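Local atomic coordinates of putative ABC transporter (PDB entry 4PE6), a protein that probably serves as the solute-binding component of an ABC importer, likely for carbohydrates, and binds a four-carbon sugar acid. Residues I37-E41 and Y56-N60; Q96-Q100 and I116-A121; F128-T133 and E163-T168; G147-V152 and S205-I211; E236-L242 and L303-A309. One frame throughout, in Å; residues are numbered along the deposited sequence.

Contact 1 (I37-E41 and Y56-N60); sequences IAKFE and YKVVN
Ile37 and Val58 meet tip to tip, with Ile37 CD1 3.8 Å from Val58 CG1. This is one of three apolar contacts between the helix segment 37-41 and the strand segment 56-60. The two methyls of Val58 are shared out. CG1 serves Ile37, while CG2 lies 3.7 Å from Phe40 CD2. Phe40 has its CG anti to the backbone N (chi1 172°), and the ring runs on past Val58 toward Tyr56, where Phe40 CE2 is 4.2 Å from Tyr56 CD1. The two aromatic side chains slide past each other in opposite directions.

Mixed contacts flank this apolar row. The extended Glu41 side chain crosses both Tyr56 and Val58 at about a right angle. Its CG lies 4.0 Å from Tyr56 CE1, and its OE2 is 3.7 Å from Val58 CG2. At the other end Asn60 OD1 sits 3.9 Å from Ile37 CD1, but its hydrogen bond goes to Asn25.

No hydrogen bond joins the two segments; they meet through side chains. Leu23 of strand 20-25 also touches Ile37 and Phe40. The helix runs nearly antiparallel to the strand (168°), as expected for the beta-alpha-beta unit of strand 20-25, helix 31-49 and strand 55-60.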
# COMPACT_ATOMS: atom_id res chain seq x y z
N ILE A 37 5.80 6.99 4.53
CA ILE A 37 6.80 8.06 4.65
C ILE A 37 7.41 8.11 6.06
O ILE A 37 8.64 8.18 6.21
CB ILE A 37 6.20 9.43 4.26
CG1 ILE A 37 5.85 9.43 2.76
CG2 ILE A 37 7.13 10.59 4.63
CD1 ILE A 37 7.03 9.18 1.84
N ALA A 38 6.56 8.03 7.06
CA ALA A 38 7.02 8.08 8.45
C ALA A 38 8.02 6.95 8.75
O ALA A 38 9.08 7.20 9.32
CB ALA A 38 5.84 8.08 9.39
N LYS A 39 7.74 5.72 8.33
CA LYS A 39 8.65 4.61 8.56
C LYS A 39 9.98 4.80 7.82
O LYS A 39 11.03 4.52 8.38
CB LYS A 39 8.01 3.27 8.15
CG LYS A 39 6.77 2.90 8.93
CD LYS A 39 7.08 2.63 10.39
CE LYS A 39 5.79 2.47 11.19
NZ LYS A 39 6.06 1.70 12.43
N PHE A 40 9.93 5.29 6.56
CA PHE A 40 11.14 5.62 5.83
C PHE A 40 11.96 6.67 6.55
O PHE A 40 13.17 6.54 6.67
CB PHE A 40 10.84 6.16 4.42
CG PHE A 40 12.07 6.68 3.72
CD1 PHE A 40 12.98 5.79 3.15
CD2 PHE A 40 12.33 8.03 3.66
CE1 PHE A 40 14.12 6.26 2.51
CE2 PHE A 40 13.47 8.51 3.04
CZ PHE A 40 14.37 7.62 2.47
N GLU A 41 11.31 7.73 7.01
CA GLU A 41 12.03 8.83 7.62
C GLU A 41 12.65 8.41 8.96
O GLU A 41 13.79 8.78 9.26
CB GLU A 41 11.11 10.03 7.80
CG GLU A 41 10.88 10.78 6.51
CD GLU A 41 9.89 11.92 6.66
OE1 GLU A 41 9.03 11.86 7.57
OE2 GLU A 41 9.96 12.86 5.85
N TYR A 56 19.10 12.40 3.50
CA TYR A 56 17.88 11.85 2.91
C TYR A 56 16.89 12.98 2.65
O TYR A 56 16.90 14.00 3.34
CB TYR A 56 17.27 10.77 3.82
CG TYR A 56 16.62 11.27 5.09
CD1 TYR A 56 15.28 11.63 5.12
CD2 TYR A 56 17.34 11.35 6.28
CE1 TYR A 56 14.68 12.09 6.30
CE2 TYR A 56 16.75 11.79 7.46
CZ TYR A 56 15.43 12.16 7.46
OH TYR A 56 14.85 12.61 8.63
N LYS A 57 16.06 12.79 1.63
CA LYS A 57 15.03 13.73 1.26
C LYS A 57 13.78 13.01 0.75
O LYS A 57 13.88 12.06 -0.05
CB LYS A 57 15.54 14.68 0.19
CG LYS A 57 14.71 15.95 0.03
CD LYS A 57 15.28 16.83 -1.07
CE LYS A 57 14.32 17.89 -1.53
NZ LYS A 57 14.33 19.02 -0.56
N VAL A 58 12.62 13.47 1.23
CA VAL A 58 11.32 13.03 0.76
C VAL A 58 10.60 14.13 -0.02
O VAL A 58 10.46 15.27 0.44
CB VAL A 58 10.43 12.61 1.94
CG1 VAL A 58 8.99 12.36 1.50
CG2 VAL A 58 11.02 11.38 2.60
N VAL A 59 10.12 13.78 -1.21
CA VAL A 59 9.27 14.71 -1.93
C VAL A 59 7.98 14.03 -2.35
O VAL A 59 8.02 12.96 -2.97
CB VAL A 59 10.00 15.31 -3.13
CG1 VAL A 59 9.07 16.25 -3.88
CG2 VAL A 59 11.26 16.06 -2.66
N ASN A 60 6.85 14.64 -1.99
CA ASN A 60 5.52 14.11 -2.34
C ASN A 60 4.90 14.94 -3.44
O ASN A 60 4.86 16.18 -3.37
CB ASN A 60 4.57 14.15 -1.14
CG ASN A 60 5.04 13.30 0.03
OD1 ASN A 60 5.25 12.09 -0.10
ND2 ASN A 60 5.17 13.94 1.20

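Contact 2 (Q96-Q100 and I116-A121); sequences QPVIQ and IDAPCA
Ile99 sets its CG2 anti to the backbone N and its CG1 beside that N (chi1 -74°), which sends CD1 toward Ile116 and CG2 toward Ala118 and Cys120. Ile116 places CG1 between its own backbone N and carbonyl carbon (chi1 64°), and its extended chain brings CD1 to meet Ile99 CD1 tip to tip at 3.8 Å. Ile99 CG2 is the busier branch. It packs 3.9 Å from Ala118 CB and 3.7 Å from Cys120 SG, with Ala121 CB a little farther off. Val109 of strand 108-112 touches Ile99 and Ala121 as well.

The glutamines work at the margins. Gln96 bends at chi2 and passes Ile116 in the opposite direction. Its OE1 is 3.7 Å from Ile116 CD1, and its NE2 is 3.2 Å from Asp117 O. The clear hydrogen bond of that NE2 goes to Pro92 O. Gln100 joins the loop through water 1, which donates to Gln100 OE1 (2.8 Å) and accepts from Cys120 N (2.9 Å). Gln100 NE2 hydrogen-bonds to Asp104.

Cys120 SG forms a disulfide with Cys103, farther along the same helix, and this pins the loop covalently to helix 96-104. The loop itself is compact: Asp117 centres an inverse gamma turn, and a type I beta turn spans Ala118 to Ala121. The whole is a disulfide-tied connection between the parallel strands 108-112 and 122-126, packed against the helix that precedes them.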
# COMPACT_ATOMS: atom_id res chain seq x y z
N GLN A 96 8.95 6.59 -16.95
CA GLN A 96 9.99 5.78 -17.57
C GLN A 96 11.17 6.64 -18.08
O GLN A 96 12.32 6.31 -17.80
CB GLN A 96 9.43 4.89 -18.69
CG GLN A 96 9.22 3.43 -18.32
CD GLN A 96 8.08 3.19 -17.34
OE1 GLN A 96 7.97 3.86 -16.33
NE2 GLN A 96 7.26 2.20 -17.62
N PRO A 97 10.89 7.74 -18.80
CA PRO A 97 12.03 8.54 -19.30
C PRO A 97 12.88 9.13 -18.17
O PRO A 97 14.09 9.08 -18.23
CB PRO A 97 11.34 9.62 -20.14
CG PRO A 97 10.09 8.96 -20.63
CD PRO A 97 9.63 8.11 -19.47
N VAL A 98 12.26 9.67 -17.12
CA VAL A 98 13.05 10.29 -16.07
C VAL A 98 13.77 9.24 -15.25
O VAL A 98 14.85 9.50 -14.73
CB VAL A 98 12.25 11.26 -15.18
CG1 VAL A 98 11.36 10.53 -14.20
CG2 VAL A 98 13.19 12.20 -14.45
N ILE A 99 13.20 8.04 -15.16
CA ILE A 99 13.88 6.93 -14.49
C ILE A 99 15.14 6.60 -15.27
O ILE A 99 16.21 6.45 -14.69
CB ILE A 99 12.95 5.71 -14.27
CG1 ILE A 99 11.95 6.02 -13.14
CG2 ILE A 99 13.74 4.46 -13.94
CD1 ILE A 99 10.84 4.99 -12.99
N GLN A 100 15.03 6.54 -16.59
CA GLN A 100 16.21 6.28 -17.40
C GLN A 100 17.22 7.42 -17.30
O GLN A 100 18.42 7.18 -17.33
CB GLN A 100 15.81 6.01 -18.85
CG GLN A 100 16.97 5.56 -19.73
CD GLN A 100 17.52 4.22 -19.32
OE1 GLN A 100 16.80 3.23 -19.33
NE2 GLN A 100 18.79 4.18 -18.93
N ILE A 116 6.71 -1.77 -12.59
CA ILE A 116 6.60 -1.11 -13.89
C ILE A 116 7.74 -1.56 -14.77
O ILE A 116 8.74 -2.08 -14.29
CB ILE A 116 6.63 0.44 -13.77
CG1 ILE A 116 7.97 0.95 -13.22
CG2 ILE A 116 5.50 0.92 -12.89
CD1 ILE A 116 7.98 2.44 -12.92
N ASP A 117 7.58 -1.32 -16.06
CA ASP A 117 8.55 -1.72 -17.05
C ASP A 117 9.61 -0.63 -17.22
O ASP A 117 9.63 0.09 -18.20
CB ASP A 117 7.80 -2.01 -18.36
CG ASP A 117 8.71 -2.46 -19.45
OD1 ASP A 117 9.93 -2.62 -19.19
OD2 ASP A 117 8.22 -2.64 -20.58
N ALA A 118 10.46 -0.48 -16.22
CA ALA A 118 11.56 0.49 -16.25
C ALA A 118 12.83 -0.33 -16.09
O ALA A 118 13.23 -0.63 -14.96
CB ALA A 118 11.41 1.51 -15.14
N PRO A 119 13.44 -0.74 -17.22
CA PRO A 119 14.50 -1.75 -17.25
C PRO A 119 15.69 -1.50 -16.35
O PRO A 119 16.28 -2.44 -15.85
CB PRO A 119 14.95 -1.77 -18.73
CG PRO A 119 13.77 -1.28 -19.49
CD PRO A 119 13.07 -0.30 -18.59
N CYS A 120 16.05 -0.24 -16.16
CA CYS A 120 17.22 0.10 -15.36
C CYS A 120 16.92 0.08 -13.85
O CYS A 120 17.84 0.08 -13.05
CB CYS A 120 17.76 1.47 -15.78
SG CYS A 120 16.89 2.91 -15.11
N ALA A 121 15.65 0.07 -13.47
CA ALA A 121 15.26 0.13 -12.06
C ALA A 121 15.12 -1.26 -11.47
O ALA A 121 14.86 -2.24 -12.19
CB ALA A 121 13.94 0.87 -11.92
O HOH W 1 15.06 2.14 -17.45

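Contact 3 (F128-T133 and E163-T168); sequences FVDWAT and EMYETT. With LTH ((2R,3S)-2,3,4-trihydroxybutanoic acid), chain C.
Selenomethionine Met164 is the main bump, and it fills the hollow between Phe128, Trp131 and Ala132. Its CG rests 3.6 Å from Phe128 CB, and its CB meets Ala132 CB. The chain then bends at chi3 (-83°) and lays SE and CE over one face of the Trp131 indole. SE is 3.4 Å from Trp131 CE3, offset toward the rim. CE makes a CH-pi contact with the six-membered ring, 3.9 Å from its centroid.

A smaller bump, Ala132 CB, rests against Thr167 CB at 3.8 Å. Beside it, Val129 CG2 fits between the Glu163 carboxylate and Thr167 OG1. The Glu163 carboxylate comes to the edge of the Phe128 ring, OE1 lying 3.7 Å from CD2. Water 2 bridges Glu163 OE1 to Val129 N. The helices cross at -44°.

Phe128 and Trp131 line the ligand pocket; Trp131 CZ3 is 3.5 Å from ligand O4. The Met164 side chain, here with selenium, covers one indole face in a Met-aromatic contact, and the wall meets the ligand hydroxyl through an aromatic edge.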
# COMPACT_ATOMS: atom_id res chain seq x y z
N PHE A 128 -0.08 -7.54 -5.07
CA PHE A 128 -1.35 -6.84 -5.15
C PHE A 128 -2.48 -7.80 -5.47
O PHE A 128 -3.59 -7.63 -4.97
CB PHE A 128 -1.25 -5.68 -6.12
CG PHE A 128 -0.07 -4.81 -5.84
CD1 PHE A 128 0.04 -4.18 -4.59
CD2 PHE A 128 0.94 -4.65 -6.75
CE1 PHE A 128 1.15 -3.40 -4.30
CE2 PHE A 128 2.03 -3.86 -6.47
CZ PHE A 128 2.14 -3.24 -5.24
N VAL A 129 -2.17 -8.84 -6.24
CA VAL A 129 -3.15 -9.87 -6.51
C VAL A 129 -3.61 -10.56 -5.23
O VAL A 129 -4.81 -10.74 -5.03
CB VAL A 129 -2.63 -10.91 -7.51
CG1 VAL A 129 -3.61 -12.07 -7.61
CG2 VAL A 129 -2.45 -10.26 -8.88
N ASP A 130 -2.68 -10.94 -4.36
CA ASP A 130 -3.06 -11.59 -3.11
C ASP A 130 -3.94 -10.68 -2.25
O ASP A 130 -4.94 -11.13 -1.70
CB ASP A 130 -1.83 -12.01 -2.32
CG ASP A 130 -1.16 -13.26 -2.89
OD1 ASP A 130 -1.70 -13.85 -3.85
OD2 ASP A 130 -0.09 -13.61 -2.39
N TRP A 131 -3.55 -9.41 -2.15
CA TRP A 131 -4.33 -8.42 -1.39
C TRP A 131 -5.74 -8.36 -1.93
O TRP A 131 -6.69 -8.61 -1.20
CB TRP A 131 -3.64 -7.06 -1.46
CG TRP A 131 -4.39 -5.89 -0.85
CD1 TRP A 131 -5.60 -5.90 -0.22
CD2 TRP A 131 -3.96 -4.54 -0.86
NE1 TRP A 131 -5.95 -4.61 0.18
CE2 TRP A 131 -4.96 -3.76 -0.20
CE3 TRP A 131 -2.84 -3.89 -1.37
CZ2 TRP A 131 -4.85 -2.38 -0.04
CZ3 TRP A 131 -2.73 -2.50 -1.20
CH2 TRP A 131 -3.74 -1.77 -0.52
N ALA A 132 -5.88 -8.07 -3.21
CA ALA A 132 -7.22 -7.98 -3.79
C ALA A 132 -8.05 -9.24 -3.57
O ALA A 132 -9.26 -9.15 -3.39
CB ALA A 132 -7.16 -7.62 -5.28
N THR A 133 -7.40 -10.42 -3.59
CA THR A 133 -8.12 -11.66 -3.41
C THR A 133 -8.55 -11.80 -1.95
O THR A 133 -9.69 -12.16 -1.67
CB THR A 133 -7.25 -12.87 -3.87
OG1 THR A 133 -6.88 -12.69 -5.24
CG2 THR A 133 -8.01 -14.21 -3.74
N GLU A 163 -4.20 -3.20 -11.32
CA GLU A 163 -4.08 -4.65 -11.20
C GLU A 163 -5.13 -5.23 -10.27
O GLU A 163 -5.76 -6.26 -10.57
CB GLU A 163 -2.68 -5.05 -10.72
CG GLU A 163 -2.50 -6.57 -10.69
CD GLU A 163 -1.07 -7.05 -10.55
OE1 GLU A 163 -0.33 -6.56 -9.68
OE2 GLU A 163 -0.71 -7.97 -11.32
N MSE A 164 -5.31 -4.55 -9.13
CA MSE A 164 -6.27 -5.02 -8.14
C MSE A 164 -7.67 -4.91 -8.64
O MSE A 164 -8.47 -5.80 -8.35
CB MSE A 164 -6.08 -4.30 -6.80
CG MSE A 164 -4.68 -4.61 -6.28
SE MSE A 164 -4.40 -4.15 -4.37
CE MSE A 164 -4.02 -2.26 -4.50
N TYR A 165 -7.98 -3.88 -9.41
CA TYR A 165 -9.33 -3.71 -9.95
C TYR A 165 -9.65 -4.88 -10.91
O TYR A 165 -10.75 -5.43 -10.88
CB TYR A 165 -9.54 -2.32 -10.63
CG TYR A 165 -10.97 -2.07 -11.09
CD1 TYR A 165 -12.03 -2.16 -10.18
CD2 TYR A 165 -11.27 -1.74 -12.42
CE1 TYR A 165 -13.34 -1.95 -10.59
CE2 TYR A 165 -12.59 -1.54 -12.82
CZ TYR A 165 -13.61 -1.63 -11.89
OH TYR A 165 -14.92 -1.44 -12.24
N GLU A 166 -8.69 -5.27 -11.74
CA GLU A 166 -8.90 -6.42 -12.61
C GLU A 166 -9.15 -7.65 -11.78
O GLU A 166 -10.02 -8.47 -12.10
CB GLU A 166 -7.71 -6.66 -13.55
CG GLU A 166 -7.49 -5.54 -14.54
CD GLU A 166 -8.70 -5.30 -15.40
OE1 GLU A 166 -9.18 -6.27 -16.04
OE2 GLU A 166 -9.20 -4.14 -15.42
N THR A 167 -8.37 -7.81 -10.70
CA THR A 167 -8.53 -8.98 -9.84
C THR A 167 -9.93 -8.96 -9.18
O THR A 167 -10.64 -9.96 -9.20
CB THR A 167 -7.44 -9.06 -8.76
OG1 THR A 167 -6.15 -9.07 -9.37
CG2 THR A 167 -7.58 -10.30 -7.94
N THR A 168 -10.33 -7.81 -8.65
CA THR A 168 -11.64 -7.70 -8.02
C THR A 168 -12.76 -8.06 -9.01
O THR A 168 -13.69 -8.76 -8.64
CB THR A 168 -11.91 -6.29 -7.46
OG1 THR A 168 -10.89 -5.96 -6.52
CG2 THR A 168 -13.25 -6.27 -6.76
O1 LTH C . -2.77 2.25 -0.12
C1 LTH C . -1.87 2.76 -0.88
O LTH C . -1.67 3.98 -1.06
C2 LTH C . -0.86 1.80 -1.56
O2 LTH C . 0.05 2.53 -2.41
C3 LTH C . -1.56 0.77 -2.41
O3 LTH C . -2.34 1.41 -3.42
C4 LTH C . -0.49 -0.10 -3.10
O4 LTH C . 0.20 -0.82 -2.04
O HOH W 2 0.54 -8.54 -7.71
O HOH W 3 -10.62 -6.73 -4.14

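Contact 4 (G147-V152 and S205-I211); sequences GNVIVV and STVDAVI
Val210 overlaps Ile150 side by side, both pointing the same way, with Ile150 CB 4.1 Å from Val210 CG1. The chi1 of Val210 (-176°) turns this CG1 away from the backbone N and carries it to Val152 CG2, at 3.5 Å. Ile150 CD1 reaches back to Val207 CG2, and the two side chains cross at about a right angle. Phe223 of helix 216-226 touches Val207 and Val210 on this face. The other face carries Val149, Val151, Ala209 and Ile211, and there Val139 of helix 128-142 packs on Ala209 and Ile211.

Main-chain bonds set a parallel register. Ile150 N donates to Ala209 O, Ile211 N to Ile150 O, and Val152 N to Ile211 O (2.9 Å). Water 4 donates to both Val152 O and Ile211 O where the pairing ends.

The pairing starts with Asn148, which bonds through three of its atoms. Its N donates to the anti lone pair of Asp208 OD2 at 2.8 Å. Its O accepts from Asp208 N, also at 2.8 Å, and weakly from Ala209 N. Its ND2 donates to Thr206 O at 2.9 Å, with Thr206 O only 4° out of the amide plane. Asp208 OD2 also lies 3.2 Å from Gly147 CA.

Strand 147-153 pairs on its other edge with strand 178-185. Parallel strands with helices on both faces are the alpha/beta arrangement of a periplasmic-binding-protein lobe.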
# COMPACT_ATOMS: atom_id res chain seq x y z
N GLY A 147 -26.16 -11.10 -3.07
CA GLY A 147 -26.50 -9.82 -2.50
C GLY A 147 -25.93 -8.68 -3.31
O GLY A 147 -25.51 -8.86 -4.46
N ASN A 148 -25.92 -7.50 -2.69
CA ASN A 148 -25.50 -6.29 -3.35
C ASN A 148 -24.19 -5.79 -2.76
O ASN A 148 -24.00 -5.78 -1.54
CB ASN A 148 -26.57 -5.21 -3.21
CG ASN A 148 -27.87 -5.58 -3.90
OD1 ASN A 148 -27.88 -6.18 -4.98
ND2 ASN A 148 -29.00 -5.18 -3.29
N VAL A 149 -23.27 -5.40 -3.63
CA VAL A 149 -22.00 -4.87 -3.19
C VAL A 149 -21.63 -3.55 -3.83
O VAL A 149 -22.05 -3.24 -4.97
CB VAL A 149 -20.84 -5.86 -3.42
CG1 VAL A 149 -21.08 -7.14 -2.66
CG2 VAL A 149 -20.65 -6.12 -4.91
N ILE A 150 -20.81 -2.78 -3.11
CA ILE A 150 -20.20 -1.58 -3.66
C ILE A 150 -18.69 -1.85 -3.79
O ILE A 150 -18.08 -2.39 -2.88
CB ILE A 150 -20.44 -0.36 -2.76
CG1 ILE A 150 -21.92 0.02 -2.78
CG2 ILE A 150 -19.56 0.82 -3.17
CD1 ILE A 150 -22.28 1.18 -1.88
N VAL A 151 -18.13 -1.49 -4.93
CA VAL A 151 -16.68 -1.53 -5.12
C VAL A 151 -16.15 -0.11 -4.96
O VAL A 151 -16.58 0.81 -5.66
CB VAL A 151 -16.30 -2.06 -6.52
CG1 VAL A 151 -14.77 -2.13 -6.69
CG2 VAL A 151 -16.91 -3.43 -6.75
N VAL A 152 -15.17 0.04 -4.07
CA VAL A 152 -14.48 1.29 -3.87
C VAL A 152 -13.05 1.11 -4.32
O VAL A 152 -12.28 0.39 -3.70
CB VAL A 152 -14.47 1.72 -2.39
CG1 VAL A 152 -13.74 3.04 -2.26
CG2 VAL A 152 -15.88 1.79 -1.81
N SER A 205 -30.13 -0.10 -3.50
CA SER A 205 -30.75 -1.11 -2.63
C SER A 205 -29.81 -1.44 -1.48
O SER A 205 -28.64 -1.03 -1.49
CB SER A 205 -31.03 -2.41 -3.41
OG SER A 205 -31.69 -2.16 -4.64
N THR A 206 -30.30 -2.23 -0.53
CA THR A 206 -29.52 -2.67 0.61
C THR A 206 -28.16 -3.23 0.18
O THR A 206 -28.07 -4.00 -0.78
CB THR A 206 -30.26 -3.75 1.42
OG1 THR A 206 -31.61 -3.31 1.67
CG2 THR A 206 -29.56 -4.00 2.77
N VAL A 207 -27.11 -2.81 0.88
CA VAL A 207 -25.74 -3.17 0.52
C VAL A 207 -25.20 -4.16 1.53
O VAL A 207 -25.10 -3.85 2.69
CB VAL A 207 -24.84 -1.91 0.49
CG1 VAL A 207 -23.40 -2.29 0.21
CG2 VAL A 207 -25.36 -0.93 -0.56
N ASP A 208 -24.81 -5.35 1.07
CA ASP A 208 -24.31 -6.40 1.97
C ASP A 208 -22.81 -6.32 2.23
O ASP A 208 -22.31 -6.72 3.30
CB ASP A 208 -24.70 -7.75 1.39
CG ASP A 208 -26.20 -7.86 1.18
OD1 ASP A 208 -26.89 -7.89 2.21
OD2 ASP A 208 -26.69 -7.85 0.03
N ALA A 209 -22.07 -5.79 1.28
CA ALA A 209 -20.64 -5.65 1.44
C ALA A 209 -20.08 -4.49 0.64
O ALA A 209 -20.60 -4.15 -0.42
CB ALA A 209 -19.93 -6.94 1.04
N VAL A 210 -18.98 -3.93 1.13
CA VAL A 210 -18.23 -2.95 0.38
C VAL A 210 -16.78 -3.38 0.27
O VAL A 210 -16.05 -3.44 1.26
CB VAL A 210 -18.32 -1.56 1.03
CG1 VAL A 210 -17.59 -0.54 0.17
CG2 VAL A 210 -19.78 -1.19 1.23
N ILE A 211 -16.39 -3.73 -0.96
CA ILE A 211 -15.06 -4.23 -1.26
C ILE A 211 -14.21 -3.03 -1.66
O ILE A 211 -14.37 -2.46 -2.75
CB ILE A 211 -15.09 -5.28 -2.39
CG1 ILE A 211 -15.94 -6.48 -1.97
CG2 ILE A 211 -13.68 -5.75 -2.71
CD1 ILE A 211 -16.10 -7.54 -3.04
O HOH W 4 -11.70 -2.29 -4.34

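Contact 5 (E236-L242 and L303-A309); sequences ETNGRAL and LKPDEYA
Asp306 OD1 is gripped by two nitrogens of Arg240, NH1 at 2.6 Å and NH2 at 2.9 Å. Both approach from the same face of the carboxylate, about 42° out of its plane, yet the oxygen lies in the guanidinium plane. The salt bridge is thus end-on but twisted. Arg240 bends at chi3 (-61°) to make it, and Pro305 CB lies over one face of the guanidinium.

The backbones lock together close by. Arg240 N donates to Pro305 O at 2.9 Å, and Gly239 N to Glu307 O at 3.2 Å. Ala309 N donates to Thr237 O at 2.8 Å. Asn238 is the N-cap of helix 239-247: its OD1 accepts from Ala241 N. The loop 303-309, which makes a type I turn from Lys304 to Glu307, docks on this capped helix start.

Asn238 CB sits over the centre of the Tyr308 ring, 3.8 Å from the centroid, in a CH-pi contact. Gly239 packs closely against the loop, its N 3.9 Å from Leu303 CD1. Water 5 accepts from Thr237 OG1 and donates to Ala309 O.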
# COMPACT_ATOMS: atom_id res chain seq x y z
N GLU A 236 -9.05 -0.43 6.98
CA GLU A 236 -7.68 0.04 7.25
C GLU A 236 -6.98 -0.93 8.20
O GLU A 236 -7.62 -1.45 9.12
CB GLU A 236 -7.70 1.41 7.94
CG GLU A 236 -8.25 2.55 7.11
CD GLU A 236 -9.75 2.71 7.16
OE1 GLU A 236 -10.46 1.83 7.68
OE2 GLU A 236 -10.24 3.74 6.64
N THR A 237 -5.69 -1.11 8.02
CA THR A 237 -4.87 -1.89 8.94
C THR A 237 -4.24 -0.94 9.96
O THR A 237 -3.08 -1.10 10.33
CB THR A 237 -3.77 -2.65 8.19
OG1 THR A 237 -3.12 -1.76 7.28
CG2 THR A 237 -4.37 -3.84 7.43
N ASN A 238 -5.00 0.07 10.39
CA ASN A 238 -4.48 1.03 11.34
C ASN A 238 -5.10 0.83 12.72
O ASN A 238 -6.01 0.01 12.88
CB ASN A 238 -4.60 2.49 10.82
CG ASN A 238 -6.03 3.01 10.77
OD1 ASN A 238 -6.99 2.36 11.18
ND2 ASN A 238 -6.17 4.22 10.25
N GLY A 239 -4.58 1.54 13.71
CA GLY A 239 -5.07 1.40 15.09
C GLY A 239 -6.55 1.71 15.25
O GLY A 239 -7.25 1.03 15.99
N ARG A 240 -7.03 2.74 14.57
CA ARG A 240 -8.41 3.19 14.72
C ARG A 240 -9.41 2.16 14.17
O ARG A 240 -10.46 1.90 14.79
CB ARG A 240 -8.60 4.53 14.01
CG ARG A 240 -10.04 5.06 14.04
CD ARG A 240 -10.15 6.39 13.32
NE ARG A 240 -9.31 7.40 13.96
CZ ARG A 240 -8.15 7.85 13.49
NH1 ARG A 240 -7.62 7.40 12.34
NH2 ARG A 240 -7.49 8.77 14.19
N ALA A 241 -9.10 1.58 13.02
CA ALA A 241 -10.03 0.62 12.39
C ALA A 241 -10.08 -0.70 13.17
O ALA A 241 -11.16 -1.27 13.39
CB ALA A 241 -9.64 0.36 10.95
N LEU A 242 -8.91 -1.17 13.58
CA LEU A 242 -8.82 -2.38 14.41
C LEU A 242 -9.61 -2.25 15.72
O LEU A 242 -10.34 -3.17 16.09
CB LEU A 242 -7.37 -2.74 14.69
CG LEU A 242 -6.69 -3.69 13.69
CD1 LEU A 242 -7.22 -3.60 12.27
CD2 LEU A 242 -5.19 -3.44 13.70
N LEU A 303 -0.21 -0.35 17.65
CA LEU A 303 -0.42 0.75 16.70
C LEU A 303 -1.13 1.92 17.34
O LEU A 303 -2.15 1.74 18.00
CB LEU A 303 -1.29 0.29 15.53
CG LEU A 303 -0.79 -0.90 14.73
CD1 LEU A 303 -1.88 -1.29 13.75
CD2 LEU A 303 0.52 -0.59 14.03
N LYS A 304 -0.60 3.11 17.11
CA LYS A 304 -1.32 4.34 17.38
C LYS A 304 -2.49 4.43 16.41
O LYS A 304 -2.50 3.74 15.37
CB LYS A 304 -0.38 5.54 17.23
CG LYS A 304 0.77 5.51 18.24
CD LYS A 304 1.53 6.83 18.30
CE LYS A 304 2.28 7.12 17.00
NZ LYS A 304 3.40 6.17 16.73
N PRO A 305 -3.50 5.26 16.74
CA PRO A 305 -4.73 5.22 15.96
C PRO A 305 -4.51 5.41 14.45
O PRO A 305 -5.09 4.67 13.65
CB PRO A 305 -5.57 6.36 16.56
CG PRO A 305 -5.06 6.52 17.95
CD PRO A 305 -3.59 6.22 17.86
N ASP A 306 -3.68 6.38 14.08
CA ASP A 306 -3.42 6.66 12.67
C ASP A 306 -2.27 5.85 12.06
O ASP A 306 -1.92 6.06 10.90
CB ASP A 306 -3.17 8.15 12.47
CG ASP A 306 -4.38 8.98 12.79
OD1 ASP A 306 -5.42 8.79 12.13
OD2 ASP A 306 -4.32 9.82 13.70
N GLU A 307 -1.67 4.95 12.83
CA GLU A 307 -0.50 4.20 12.38
C GLU A 307 -0.97 2.91 11.73
O GLU A 307 -1.70 2.14 12.33
CB GLU A 307 0.43 3.87 13.53
CG GLU A 307 1.68 3.09 13.13
CD GLU A 307 2.49 2.62 14.33
OE1 GLU A 307 2.04 2.84 15.48
OE2 GLU A 307 3.58 2.04 14.13
N TYR A 308 -0.54 2.70 10.49
CA TYR A 308 -0.86 1.49 9.75
C TYR A 308 0.15 0.39 10.09
O TYR A 308 1.35 0.66 10.30
CB TYR A 308 -0.86 1.78 8.23
CG TYR A 308 -2.08 2.54 7.77
CD1 TYR A 308 -2.32 3.85 8.21
CD2 TYR A 308 -3.03 1.95 6.94
CE1 TYR A 308 -3.43 4.55 7.79
CE2 TYR A 308 -4.15 2.64 6.52
CZ TYR A 308 -4.34 3.95 6.94
OH TYR A 308 -5.43 4.66 6.54
N ALA A 309 -0.32 -0.84 10.12
CA ALA A 309 0.53 -1.99 10.36
C ALA A 309 1.58 -2.07 9.26
O ALA A 309 1.27 -1.87 8.06
CB ALA A 309 -0.30 -3.28 10.40
O HOH W 5 -0.76 -2.53 6.27

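From the N terminus, contact 1 comes first and closes a short loop between helix 31-49 and strand 55-60. Contact 2 follows in series and closes another between helix 96-104 and the loop before strand 122-126. Contact 3 joins helices 128-142 and 159-173, and contact 4 joins strands 147-153 and 209-211. These two cross: 147-152 lies between the segments of contact 3, and 205-211 comes after both. They also touch, Thr168 on Ile211 and Tyr165 on Val151. Contacts 1 and 4 lie on opposite sides of the chain's centre, in the two lobes. Contact 5 closes last, tying the start of helix 239-247 to the loop 303-309. A Lys39-Glu307 salt bridge links it to contact 1.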